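Local coordinates for protein esterase Rv0045c (Mycobacterium tuberculosis, PDB 6WYN) that hydrolyses short, straight-chain alkyl esters as a serine esterase of the alpha/beta hydrolase superfamily, with highest activity toward four-atom chains and an unknown physiological substrate, at residues Phe208-Phe211 / Gln212-Leu215; His224-Val227 / Lys228-Arg231; Asn127-Pro130 / Gln131-Ser134; Asn94-Thr97 / Trp98-Val101. All blocks are in the same frame, centred on the assembly; numbering follows the deposited sequence. Where two conformers were deposited one is given.

Interaction 1 of 4, residues Phe208-Phe211 / Gln212-Leu215; sequences FPSF and QAML
Phe208 and Met214 make the main apolar contact, the ring and the thioether chain crossing at about a right angle. Met214 CG sits over one face of the ring as a CH-pi donor, 3.8 Å from the centroid of Phe208 and displaced toward the rim. The chain then bends at its last torsion (chi3 100°) and brings the methyl back to the same ring, with Met214 CE 3.4 Å from Phe208 CD2. The sulfur stands obliquely to the ring, a Met-aromatic contact with Met214 SD 4.7 Å from the centroid of Phe208. Beside this pair Pro209 CG rests 4.1 Å from Ala213 CB.

The polar contacts are those of a helix N-terminus. Ser210 is the N-cap of helix 211-221: its OG, held between the backbone N and carbonyl carbon (chi1 65°), accepts from Ala213 N at 3.2 Å. In the first turn Leu215 N donates to Phe211 O at 3.1 Å, and Met214 N adds a weak bond to the same oxygen. Ser210 O is buried without a partner.

Among the aromatic neighbours, Trp246 meets the Phe211 ring edge-to-face, while Trp248 meets the Phe208 ring with the planes steeply inclined and Arg206 makes a cation-pi contact with it.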
ATOM      1  N   PHE A 208      21.837   9.196   5.324  1.00 37.90           N
ATOM      2  CA  PHE A 208      22.514   8.527   4.191  1.00 38.85           C
ATOM      3  C   PHE A 208      23.336   9.561   3.453  1.00 43.56           C
ATOM      4  O   PHE A 208      22.877  10.669   3.177  1.00 50.10           O
ATOM      5  CB  PHE A 208      21.515   7.839   3.251  1.00 39.35           C
ATOM      6  CG  PHE A 208      20.840   6.606   3.800  1.00 34.80           C
ATOM      7  CD1 PHE A 208      21.430   5.354   3.666  1.00 36.49           C
ATOM      8  CD2 PHE A 208      19.611   6.689   4.441  1.00 34.89           C
ATOM      9  CE1 PHE A 208      20.805   4.216   4.164  1.00 34.55           C
ATOM     10  CE2 PHE A 208      18.987   5.554   4.945  1.00 34.78           C
ATOM     11  CZ  PHE A 208      19.577   4.313   4.786  1.00 36.61           C
ATOM     12  N   PRO A 209      24.599   9.241   3.132  1.00 39.89           N
ATOM     13  CA  PRO A 209      25.469  10.223   2.500  1.00 40.99           C
ATOM     14  C   PRO A 209      24.914  10.693   1.152  1.00 43.36           C
ATOM     15  O   PRO A 209      25.237  11.776   0.723  1.00 42.73           O
ATOM     16  CB  PRO A 209      26.781   9.450   2.316  1.00 43.40           C
ATOM     17  CG  PRO A 209      26.359   7.993   2.330  1.00 43.07           C
ATOM     18  CD  PRO A 209      25.239   7.938   3.343  1.00 41.09           C
ATOM     19  N   SER A 210      24.141   9.842   0.478  1.00 40.10           N
ATOM     20  CA  SER A 210      23.704  10.108  -0.904  1.00 37.88           C
ATOM     21  C   SER A 210      22.362   9.427  -1.160  1.00 36.79           C
ATOM     22  O   SER A 210      21.961   8.543  -0.360  1.00 42.44           O
ATOM     23  CB  SER A 210      24.750   9.662  -1.884  1.00 37.11           C
ATOM     24  OG  SER A 210      24.899   8.256  -1.833  1.00 36.35           O
ATOM     25  N   PHE A 211      21.721   9.844  -2.244  1.00 36.81           N
ATOM     26  CA  PHE A 211      20.574   9.143  -2.858  1.00 36.34           C
ATOM     27  C   PHE A 211      21.045   7.731  -3.240  1.00 33.71           C
ATOM     28  O   PHE A 211      20.357   6.785  -2.855  1.00 28.11           O
ATOM     29  CB  PHE A 211      20.033   9.945  -4.049  1.00 33.28           C
ATOM     30  CG  PHE A 211      18.906   9.265  -4.780  1.00 29.28           C
ATOM     31  CD1 PHE A 211      17.598   9.384  -4.346  1.00 30.64           C
ATOM     32  CD2 PHE A 211      19.153   8.503  -5.908  1.00 30.16           C
ATOM     33  CE1 PHE A 211      16.563   8.745  -5.020  1.00 28.36           C
ATOM     34  CE2 PHE A 211      18.121   7.865  -6.581  1.00 28.97           C
ATOM     35  CZ  PHE A 211      16.827   7.995  -6.141  1.00 27.66           C
ATOM     36  N   GLN A 212      22.202   7.612  -3.914  1.00 31.89           N
ATOM     37  CA  GLN A 212      22.728   6.334  -4.464  1.00 31.04           C
ATOM     38  C   GLN A 212      22.796   5.269  -3.365  1.00 27.41           C
ATOM     39  O   GLN A 212      22.458   4.141  -3.640  1.00 27.52           O
ATOM     40  CB  GLN A 212      24.095   6.540  -5.116  1.00 31.93           C
ATOM     41  CG  GLN A 212      24.656   5.276  -5.771  1.00 32.19           C
ATOM     42  CD  GLN A 212      23.767   4.796  -6.891  1.00 34.17           C
ATOM     43  OE1 GLN A 212      23.325   5.579  -7.726  1.00 37.24           O
ATOM     44  NE2 GLN A 212      23.473   3.505  -6.914  1.00 33.60           N
ATOM     45  N   ALA A 213      23.174   5.629  -2.143  1.00 28.08           N
ATOM     46  CA  ALA A 213      23.299   4.712  -0.985  1.00 27.28           C
ATOM     47  C   ALA A 213      21.938   4.115  -0.582  1.00 28.56           C
ATOM     48  O   ALA A 213      21.858   2.939  -0.094  1.00 23.07           O
ATOM     49  CB  ALA A 213      23.891   5.478   0.174  1.00 28.11           C
ATOM     50  N   MET A 214      20.869   4.889  -0.726  1.00 26.28           N
ATOM     51  CA  MET A 214      19.511   4.339  -0.482  1.00 27.21           C
ATOM     52  C   MET A 214      19.142   3.414  -1.645  1.00 23.03           C
ATOM     53  O   MET A 214      18.643   2.302  -1.403  1.00 22.29           O
ATOM     54  CB  MET A 214      18.523   5.496  -0.327  1.00 29.88           C
ATOM     55  CG  MET A 214      18.935   6.434   0.809  1.00 30.81           C
ATOM     56  SD  MET A 214      17.640   7.647   1.100  1.00 34.56           S
ATOM     57  CE  MET A 214      16.833   6.933   2.521  1.00 33.12           C
ATOM     58  N   LEU A 215      19.480   3.834  -2.867  1.00 22.38           N
ATOM     59  CA  LEU A 215      19.267   3.036  -4.091  1.00 20.79           C
ATOM     60  C   LEU A 215      20.069   1.718  -4.013  1.00 21.04           C
ATOM     61  O   LEU A 215      19.483   0.695  -4.347  1.00 19.29           O
ATOM     62  CB  LEU A 215      19.620   3.897  -5.296  1.00 18.94           C
ATOM     63  CG  LEU A 215      19.387   3.229  -6.642  1.00 19.92           C
ATOM     64  CD1 LEU A 215      17.973   2.710  -6.787  1.00 19.10           C
ATOM     65  CD2 LEU A 215      19.727   4.175  -7.765  1.00 20.66           C
TER

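Interaction 2 of 4, residues His224-Val227 / Lys228-Arg231; sequences HRDV and KSLR
Leu230 N donates to Asp226 O at 3.1 Å and Arg231 N to Val227 O at 2.9 Å, starting helix 227-237 where the extended Arg225-Asp226 backbone ends. Asp226 is the N-cap. With CG anti to the backbone N (chi1 177°), its carboxylate folds back over the opening turn and a single oxygen serves two amides. Ser229 N binds Asp226 OD1 at 3.1 Å through the anti lone pair, on the side away from the other oxygen, whereas Lys228 N makes a shorter but weak, bent bond to it. A negative charge placed here would be expected to interact favourably with the positive end of the helix dipole.

Arg225 covers Leu230 by doubling back on itself. Bends at chi2 and chi3 curl the chain until the guanidinium lies flat against the leucine, whose CD2 sits over one face, nearer the rim than the middle, with Arg225 NH1 at 3.5 Å from Leu230 CD2. The same methyl also touches the root of the arginine chain, Leu230 CD2 being 3.9 Å from Arg225 CB, and Arg225 NH2 comes within 3.9 Å of Ser229 CB.

The helix belongs to the insertion between strands 174-178 and 273-278, probably part of the cap domain. Its first turn lies near the surface, between helix 211-221 and helix 49-55: Val227 and Leu230 pack on Ile219 and Thr218 of the former, while Lys228 and Ser229 reach Glu51 and Gln55 of the latter.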
ATOM      1  N   HIS A 224      17.266  -8.110  -9.389  1.00 15.82           N
ATOM      2  CA  HIS A 224      16.687  -8.548 -10.671  1.00 15.51           C
ATOM      3  C   HIS A 224      15.725  -7.512 -11.257  1.00 15.61           C
ATOM      4  O   HIS A 224      15.373  -7.667 -12.434  1.00 13.31           O
ATOM      5  CB  HIS A 224      15.991  -9.889 -10.482  1.00 16.45           C
ATOM      6  CG  HIS A 224      14.838  -9.819  -9.529  1.00 16.91           C
ATOM      7  ND1 HIS A 224      15.026  -9.676  -8.173  1.00 18.58           N
ATOM      8  CD2 HIS A 224      13.497  -9.754  -9.752  1.00 18.41           C
ATOM      9  CE1 HIS A 224      13.839  -9.631  -7.564  1.00 18.79           C
ATOM     10  NE2 HIS A 224      12.875  -9.632  -8.529  1.00 18.79           N
ATOM     11  N   ARG A 225      15.285  -6.527 -10.472  1.00 16.74           N
ATOM     12  CA  ARG A 225      14.271  -5.522 -10.887  1.00 18.16           C
ATOM     13  C   ARG A 225      14.973  -4.356 -11.605  1.00 16.38           C
ATOM     14  O   ARG A 225      16.042  -3.909 -11.182  1.00 15.90           O
ATOM     15  CB  ARG A 225      13.487  -5.013  -9.667  1.00 22.28           C
ATOM     16  CG  ARG A 225      12.377  -5.950  -9.173  1.00 25.24           C
ATOM     17  CD  ARG A 225      10.942  -5.638  -9.609  1.00 32.74           C
ATOM     18  NE  ARG A 225      10.534  -4.220  -9.642  1.00 34.09           N
ATOM     19  CZ  ARG A 225      10.430  -3.419  -8.579  1.00 37.53           C
ATOM     20  NH1 ARG A 225      10.655  -3.892  -7.363  1.00 42.31           N
ATOM     21  NH2 ARG A 225      10.110  -2.131  -8.726  1.00 35.01           N
ATOM     22  N   ASP A 226      14.345  -3.876 -12.645  1.00 15.74           N
ATOM     23  CA  ASP A 226      14.800  -2.724 -13.461  1.00 16.36           C
ATOM     24  C   ASP A 226      15.143  -1.559 -12.538  1.00 16.09           C
ATOM     25  O   ASP A 226      14.290  -1.146 -11.722  1.00 17.62           O
ATOM     26  CB  ASP A 226      13.744  -2.397 -14.511  1.00 17.59           C
ATOM     27  CG  ASP A 226      14.183  -1.171 -15.289  1.00 21.06           C
ATOM     28  OD1 ASP A 226      13.930  -0.024 -14.785  1.00 27.76           O
ATOM     29  OD2 ASP A 226      14.819  -1.352 -16.337  1.00 17.14           O
ATOM     30  N   VAL A 227      16.364  -1.056 -12.622  1.00 14.69           N
ATOM     31  CA  VAL A 227      16.873  -0.039 -11.685  1.00 15.03           C
ATOM     32  C   VAL A 227      16.194   1.314 -11.959  1.00 14.89           C
ATOM     33  O   VAL A 227      16.197   2.119 -11.071  1.00 16.62           O
ATOM     34  CB  VAL A 227      18.400   0.030 -11.742  1.00 15.10           C
ATOM     35  CG1 VAL A 227      18.885   0.506 -13.106  1.00 15.56           C
ATOM     36  CG2 VAL A 227      18.959   0.904 -10.664  1.00 16.05           C
ATOM     37  N   LYS A 228      15.584   1.567 -13.102  1.00 17.34           N
ATOM     38  CA  LYS A 228      14.880   2.868 -13.270  1.00 20.00           C
ATOM     39  C   LYS A 228      13.580   2.786 -12.447  1.00 18.27           C
ATOM     40  O   LYS A 228      13.291   3.762 -11.743  1.00 15.68           O
ATOM     41  CB  LYS A 228      14.688   3.186 -14.750  1.00 26.33           C
ATOM     42  CG  LYS A 228      14.076   4.550 -15.061  1.00 35.77           C
ATOM     43  CD  LYS A 228      13.915   4.872 -16.568  1.00 39.91           C
ATOM     44  CE  LYS A 228      12.600   4.387 -17.135  1.00 44.17           C
ATOM     45  NZ  LYS A 228      12.216   5.150 -18.346  1.00 51.40           N
ATOM     46  N   SER A 229      12.894   1.635 -12.429  1.00 15.71           N
ATOM     47  CA  SER A 229      11.722   1.418 -11.540  0.50 15.49           C
ATOM     48  C   SER A 229      12.150   1.531 -10.074  1.00 16.22           C
ATOM     49  O   SER A 229      11.458   2.231  -9.316  1.00 12.95           O
ATOM     50  CB  SER A 229      11.044   0.120 -11.820  0.50 14.88           C
ATOM     51  OG  SER A 229      10.512   0.148 -13.127  0.50 14.51           O
ATOM     52  N   LEU A 230      13.270   0.905  -9.686  1.00 15.29           N
ATOM     53  CA  LEU A 230      13.740   0.990  -8.275  1.00 16.31           C
ATOM     54  C   LEU A 230      14.066   2.440  -7.883  1.00 18.06           C
ATOM     55  O   LEU A 230      13.703   2.843  -6.750  1.00 16.90           O
ATOM     56  CB  LEU A 230      14.957   0.091  -8.066  1.00 16.65           C
ATOM     57  CG  LEU A 230      14.714  -1.410  -8.233  1.00 15.92           C
ATOM     58  CD1 LEU A 230      16.010  -2.196  -7.976  1.00 15.87           C
ATOM     59  CD2 LEU A 230      13.585  -1.906  -7.318  1.00 15.93           C
ATOM     60  N   ARG A 231      14.757   3.166  -8.758  1.00 18.87           N
ATOM     61  CA  ARG A 231      15.163   4.588  -8.555  1.00 23.17           C
ATOM     62  C   ARG A 231      13.897   5.440  -8.324  1.00 19.53           C
ATOM     63  O   ARG A 231      13.898   6.314  -7.449  1.00 18.31           O
ATOM     64  CB  ARG A 231      15.952   5.029  -9.796  1.00 25.77           C
ATOM     65  CG  ARG A 231      16.420   6.474  -9.783  1.00 36.29           C
ATOM     66  CD  ARG A 231      17.289   6.886 -10.975  1.00 43.05           C
ATOM     67  NE  ARG A 231      18.453   6.006 -11.148  1.00 54.97           N
ATOM     68  CZ  ARG A 231      19.659   6.145 -10.556  1.00 59.84           C
ATOM     69  NH1 ARG A 231      19.908   7.159  -9.732  1.00 60.32           N
ATOM     70  NH2 ARG A 231      20.623   5.259 -10.806  1.00 53.77           N
TER

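Interaction 3 of 4, residues Asn127-Pro130 / Gln131-Ser134; sequences NYSP and QLNS
Ser129 O stands over one face of the Asn133 carboxamide, 3.0 Å from Asn133 CG. On that same side lies Tyr128 O, to which Asn133 ND2 makes a weak bond at 3.1 Å (130° at the hydrogen) that leaves the amide plane obliquely; Thr160 gives the same nitrogen a second, also weak, partner. Asn133 OD1 receives a water at 2.9 Å, and that water donates in turn to Asn127 O, bridging the helix to the incoming loop. Leu132 CD1 lies over one face of the Asn127 carboxamide, 3.1 Å from Asn127 OD1, the two side chains crossing at about a right angle. That oxygen also accepts from Ser129 N at 3.0 Å, closing an Asx turn. The Gln131 side chain, bent at chi2 (82°), lies alongside Pro130 and points the same way, bringing Gln131 OE1 to 3.7 Å from Pro130 CD.

Ser129 OG takes a nearly straight bond from Leu132 N at 2.9 Å. In the first turn, Asn133 N reaches Ser129 O and Ser134 N reaches Pro130 O.

Pro130 packs on Leu159 of helix 156-167, the helix following Ser155, the probable nucleophile, while Tyr128 OH is hydrogen-bonded to Asp251 and to the backbone of Arg123. An Asx turn thus leads directly into a serine N-cap followed by proline at the first helical position, starting helix 130-144 of the alpha/beta hydrolase fold.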
ATOM      1  N   ASN A 127       3.346   3.151  16.232  1.00 26.17           N
ATOM      2  CA  ASN A 127       2.290   2.132  16.067  1.00 30.14           C
ATOM      3  C   ASN A 127       1.332   2.363  14.870  1.00 29.57           C
ATOM      4  O   ASN A 127       0.288   3.039  14.960  1.00 27.74           O
ATOM      5  CB  ASN A 127       1.442   1.971  17.335  1.00 33.26           C
ATOM      6  CG  ASN A 127       0.723   0.633  17.321  1.00 33.81           C
ATOM      7  OD1 ASN A 127       0.013   0.376  16.351  1.00 30.96           O
ATOM      8  ND2 ASN A 127       0.919  -0.226  18.331  1.00 30.88           N
ATOM      9  N   TYR A 128       1.518   1.536  13.860  1.00 31.40           N
ATOM     10  CA  TYR A 128       0.776   1.638  12.593  1.00 27.85           C
ATOM     11  C   TYR A 128      -0.050   0.366  12.404  1.00 29.88           C
ATOM     12  O   TYR A 128      -0.040  -0.207  11.298  1.00 27.11           O
ATOM     13  CB  TYR A 128       1.840   1.972  11.562  1.00 25.31           C
ATOM     14  CG  TYR A 128       2.642   3.174  11.966  1.00 22.32           C
ATOM     15  CD1 TYR A 128       2.027   4.395  12.108  1.00 24.08           C
ATOM     16  CD2 TYR A 128       4.008   3.104  12.207  1.00 25.36           C
ATOM     17  CE1 TYR A 128       2.740   5.528  12.467  1.00 22.32           C
ATOM     18  CE2 TYR A 128       4.744   4.238  12.539  1.00 24.72           C
ATOM     19  CZ  TYR A 128       4.095   5.458  12.679  1.00 22.79           C
ATOM     20  OH  TYR A 128       4.746   6.600  13.070  1.00 23.22           O
ATOM     21  N   SER A 129      -0.783  -0.020  13.454  1.00 27.54           N
ATOM     22  CA  SER A 129      -1.652  -1.218  13.477  1.00 23.69           C
ATOM     23  C   SER A 129      -2.716  -0.935  12.457  1.00 21.56           C
ATOM     24  O   SER A 129      -3.115   0.224  12.311  1.00 20.53           O
ATOM     25  CB  SER A 129      -2.288  -1.561  14.856  1.00 22.41           C
ATOM     26  OG  SER A 129      -3.469  -0.764  15.100  1.00 22.33           O
ATOM     27  N   PRO A 130      -3.257  -1.991  11.799  1.00 20.07           N
ATOM     28  CA  PRO A 130      -4.422  -1.837  10.946  1.00 19.13           C
ATOM     29  C   PRO A 130      -5.575  -1.144  11.671  1.00 20.37           C
ATOM     30  O   PRO A 130      -6.285  -0.381  11.061  1.00 18.84           O
ATOM     31  CB  PRO A 130      -4.808  -3.287  10.604  1.00 20.38           C
ATOM     32  CG  PRO A 130      -3.511  -4.054  10.715  1.00 20.02           C
ATOM     33  CD  PRO A 130      -2.744  -3.374  11.820  1.00 20.55           C
ATOM     34  N   GLN A 131      -5.816  -1.507  12.940  1.00 19.34           N
ATOM     35  CA  GLN A 131      -6.937  -0.957  13.742  1.00 21.93           C
ATOM     36  C   GLN A 131      -6.802   0.573  13.946  1.00 18.37           C
ATOM     37  O   GLN A 131      -7.848   1.262  13.841  1.00 20.31           O
ATOM     38  CB  GLN A 131      -6.968  -1.681  15.091  1.00 24.89           C
ATOM     39  CG  GLN A 131      -7.447  -3.139  14.985  1.00 30.30           C
ATOM     40  CD  GLN A 131      -6.574  -4.327  14.578  1.00 35.27           C
ATOM     41  OE1 GLN A 131      -5.375  -4.266  14.191  1.00 29.03           O
ATOM     42  NE2 GLN A 131      -7.234  -5.489  14.681  1.00 26.93           N
ATOM     43  N   LEU A 132      -5.625   1.024  14.347  1.00 20.15           N
ATOM     44  CA  LEU A 132      -5.247   2.462  14.580  1.00 23.55           C
ATOM     45  C   LEU A 132      -5.321   3.214  13.210  1.00 22.11           C
ATOM     46  O   LEU A 132      -5.985   4.285  13.099  1.00 20.62           O
ATOM     47  CB  LEU A 132      -3.850   2.503  15.240  1.00 23.56           C
ATOM     48  CG  LEU A 132      -3.825   2.056  16.728  1.00 30.48           C
ATOM     49  CD1 LEU A 132      -2.418   1.911  17.397  1.00 26.66           C
ATOM     50  CD2 LEU A 132      -4.704   2.984  17.547  1.00 31.37           C
ATOM     51  N   ASN A 133      -4.768   2.608  12.160  1.00 20.92           N
ATOM     52  CA  ASN A 133      -4.755   3.176  10.779  1.00 18.61           C
ATOM     53  C   ASN A 133      -6.171   3.421  10.348  1.00 18.66           C
ATOM     54  O   ASN A 133      -6.470   4.541   9.896  1.00 20.31           O
ATOM     55  CB  ASN A 133      -4.113   2.277   9.729  1.00 17.59           C
ATOM     56  CG  ASN A 133      -2.663   2.119   9.969  1.00 16.73           C
ATOM     57  OD1 ASN A 133      -2.079   2.863  10.755  1.00 18.47           O
ATOM     58  ND2 ASN A 133      -2.073   1.114   9.342  1.00 18.36           N
ATOM     59  N   SER A 134      -7.032   2.425  10.544  1.00 18.62           N
ATOM     60  CA  SER A 134      -8.462   2.490  10.195  1.00 19.28           C
ATOM     61  C   SER A 134      -9.173   3.611  10.977  1.00 20.05           C
ATOM     62  O   SER A 134     -10.016   4.285  10.420  1.00 19.54           O
ATOM     63  CB  SER A 134      -9.086   1.155  10.444  1.00 22.22           C
ATOM     64  OG  SER A 134     -10.390   1.100   9.872  1.00 26.96           O
TER
HETATM   65  O   HOH W   1      -2.007   4.528  13.141  1.00 24.95           O

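Interaction 4 of 4, residues Asn94-Thr97 / Trp98-Val101; sequences NAHT and WDTV
Two successive backbone bonds between residues three apart, Trp98 N to Ala95 O at 3.1 Å and Asp99 N to His96 O at 3.0 Å, lead the chain into helix 99-105, whose first turn is hydrated: waters stand between His96 O and Thr100 N and between Thr97 O and Val101 N.

His96 ND1 donates to Asp99 OD2 at 2.7 Å, almost straight (168°), meeting the syn lone pair of Asp99 OD2; the oxygen lies in the imidazole plane although ring and carboxylate are turned 79° apart. Glu45 takes the other ring nitrogen, NE2, so the imidazole is gripped at both ends. A water links Asp99 OD1 to Ala95 O, with 2.8 Å to each. Upstream, Asn94 OD1 accepts from His96 N in an Asx turn.

With OG1 anti to the backbone N (chi1 -165°), Thr97 leaves its methyl facing the five-membered ring of the indole, a CH-pi contact 3.5 Å from Thr97 CG2 to the centroid of Trp98; the hydroxyl binds Gln313.

The turn is buried between secondary structures: His96 and Asp99 touch Leu76 of strand 73-78, the His96 ring stacks on His236 of helix 227-237, and Trp98 packs against Leu320 of helix 317-328.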
ATOM      1  N   ASN A  94       4.606   4.104   0.201  1.00 10.25           N
ATOM      2  CA  ASN A  94       3.773   5.310   0.221  1.00 11.14           C
ATOM      3  C   ASN A  94       2.796   5.209  -0.937  1.00 10.59           C
ATOM      4  O   ASN A  94       2.868   4.239  -1.714  1.00  9.99           O
ATOM      5  CB  ASN A  94       4.613   6.591   0.185  1.00 11.78           C
ATOM      6  CG  ASN A  94       5.330   6.756  -1.124  1.00 13.62           C
ATOM      7  OD1 ASN A  94       4.781   7.371  -2.055  1.00 14.78           O
ATOM      8  ND2 ASN A  94       6.536   6.203  -1.196  1.00 13.08           N
ATOM      9  N   ALA A  95       1.913   6.185  -1.027  1.00  8.95           N
ATOM     10  CA  ALA A  95       0.857   6.262  -2.046  1.00  9.47           C
ATOM     11  C   ALA A  95       1.396   6.092  -3.480  1.00  9.28           C
ATOM     12  O   ALA A  95       0.631   5.641  -4.340  1.00  8.13           O
ATOM     13  CB  ALA A  95       0.131   7.563  -1.882  1.00  9.33           C
ATOM     14  N   HIS A  96       2.617   6.555  -3.749  1.00  9.77           N
ATOM     15  CA  HIS A  96       3.193   6.546  -5.114  1.00  9.87           C
ATOM     16  C   HIS A  96       3.404   5.100  -5.595  1.00 10.49           C
ATOM     17  O   HIS A  96       3.553   4.921  -6.824  1.00 10.58           O
ATOM     18  CB  HIS A  96       4.516   7.307  -5.193  1.00  9.72           C
ATOM     19  CG  HIS A  96       4.365   8.787  -5.309  1.00  9.32           C
ATOM     20  ND1 HIS A  96       4.042   9.383  -6.494  1.00  9.52           N
ATOM     21  CD2 HIS A  96       4.520   9.785  -4.398  1.00  8.83           C
ATOM     22  CE1 HIS A  96       4.008  10.698  -6.333  1.00  9.53           C
ATOM     23  NE2 HIS A  96       4.286  10.966  -5.053  1.00  9.43           N
ATOM     24  N   THR A  97       3.399   4.106  -4.693  1.00  9.67           N
ATOM     25  CA  THR A  97       3.514   2.675  -5.084  1.00  9.83           C
ATOM     26  C   THR A  97       2.418   2.392  -6.111  1.00 10.03           C
ATOM     27  O   THR A  97       2.588   1.509  -6.966  1.00 10.96           O
ATOM     28  CB  THR A  97       3.429   1.717  -3.878  1.00  9.44           C
ATOM     29  OG1 THR A  97       3.892   0.417  -4.257  1.00  9.65           O
ATOM     30  CG2 THR A  97       2.028   1.555  -3.353  1.00  8.82           C
ATOM     31  N   TRP A  98       1.304   3.093  -6.034  1.00 10.08           N
ATOM     32  CA  TRP A  98       0.154   2.815  -6.925  1.00 10.23           C
ATOM     33  C   TRP A  98       0.188   3.570  -8.256  1.00 10.67           C
ATOM     34  O   TRP A  98      -0.730   3.331  -9.036  1.00 11.92           O
ATOM     35  CB  TRP A  98      -1.142   3.083  -6.206  1.00  9.94           C
ATOM     36  CG  TRP A  98      -1.303   2.305  -4.966  1.00  9.94           C
ATOM     37  CD1 TRP A  98      -1.186   2.745  -3.675  1.00  9.78           C
ATOM     38  CD2 TRP A  98      -1.582   0.907  -4.910  1.00 10.29           C
ATOM     39  NE1 TRP A  98      -1.485   1.727  -2.816  1.00 10.66           N
ATOM     40  CE2 TRP A  98      -1.671   0.574  -3.539  1.00 10.55           C
ATOM     41  CE3 TRP A  98      -1.780  -0.080  -5.878  1.00 10.05           C
ATOM     42  CZ2 TRP A  98      -1.934  -0.723  -3.118  1.00 10.83           C
ATOM     43  CZ3 TRP A  98      -2.023  -1.361  -5.456  1.00 10.04           C
ATOM     44  CH2 TRP A  98      -2.168  -1.658  -4.099  1.00 10.39           C
ATOM     45  N   ASP A  99       1.155   4.450  -8.505  1.00 11.28           N
ATOM     46  CA  ASP A  99       1.137   5.365  -9.682  1.00 11.64           C
ATOM     47  C   ASP A  99       0.885   4.564 -10.980  1.00 11.82           C
ATOM     48  O   ASP A  99       0.058   4.964 -11.808  1.00 11.50           O
ATOM     49  CB  ASP A  99       2.432   6.168  -9.761  1.00 11.50           C
ATOM     50  CG  ASP A  99       2.628   7.221  -8.680  1.00 12.34           C
ATOM     51  OD1 ASP A  99       1.681   7.419  -7.835  1.00 11.59           O
ATOM     52  OD2 ASP A  99       3.748   7.818  -8.675  1.00 12.34           O
ATOM     53  N   THR A 100       1.617   3.478 -11.175  1.00 11.51           N
ATOM     54  CA  THR A 100       1.576   2.732 -12.454  1.00 11.13           C
ATOM     55  C   THR A 100       0.203   2.142 -12.574  1.00 10.37           C
ATOM     56  O   THR A 100      -0.427   2.329 -13.625  1.00 11.90           O
ATOM     57  CB  THR A 100       2.715   1.720 -12.591  1.00 10.87           C
ATOM     58  OG1 THR A 100       3.951   2.428 -12.624  1.00 10.28           O
ATOM     59  CG2 THR A 100       2.552   0.888 -13.851  1.00 11.76           C
ATOM     60  N   VAL A 101      -0.270   1.468 -11.528  1.00  9.98           N
ATOM     61  CA  VAL A 101      -1.609   0.843 -11.563  1.00  9.78           C
ATOM     62  C   VAL A 101      -2.673   1.921 -11.842  1.00 11.08           C
ATOM     63  O   VAL A 101      -3.612   1.685 -12.610  1.00 11.20           O
ATOM     64  CB  VAL A 101      -1.868   0.044 -10.271  1.00  9.53           C
ATOM     65  CG1 VAL A 101      -3.321  -0.284 -10.069  1.00  9.14           C
ATOM     66  CG2 VAL A 101      -1.036  -1.225 -10.216  1.00  9.71           C
TER
HETATM   67  O   HOH W   2      -0.628   6.926  -6.425  1.00 11.53           O
HETATM   68  O   HOH W   3       4.026   2.975  -9.340  1.00 13.34           O
HETATM   69  O   HOH W   4       1.646   0.561  -9.342  1.00  8.70           O

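From the N terminus, interaction 4 comes first, turning the chain after strand 85-88 into helix 99-105. Interaction 3 follows, where the loop after strand 109-112 enters helix 130-144. Beyond helix 182-200, interactions 1 and 2 begin the successive helices 211-221 and 227-237. Each closes only a short local turn, so the four run in series without nesting or crossing. Interactions 1 and 2 touch: Leu215 CD2 lies 3.4 Å from Arg231 NH2, and Phe211 packs on the same arginine, joining the two helices. Interaction 4 approaches interaction 2 to about 7 Å between nearest atoms, whereas interaction 3 lies across the chain's centre from interaction 2, their centres about 30 Å apart.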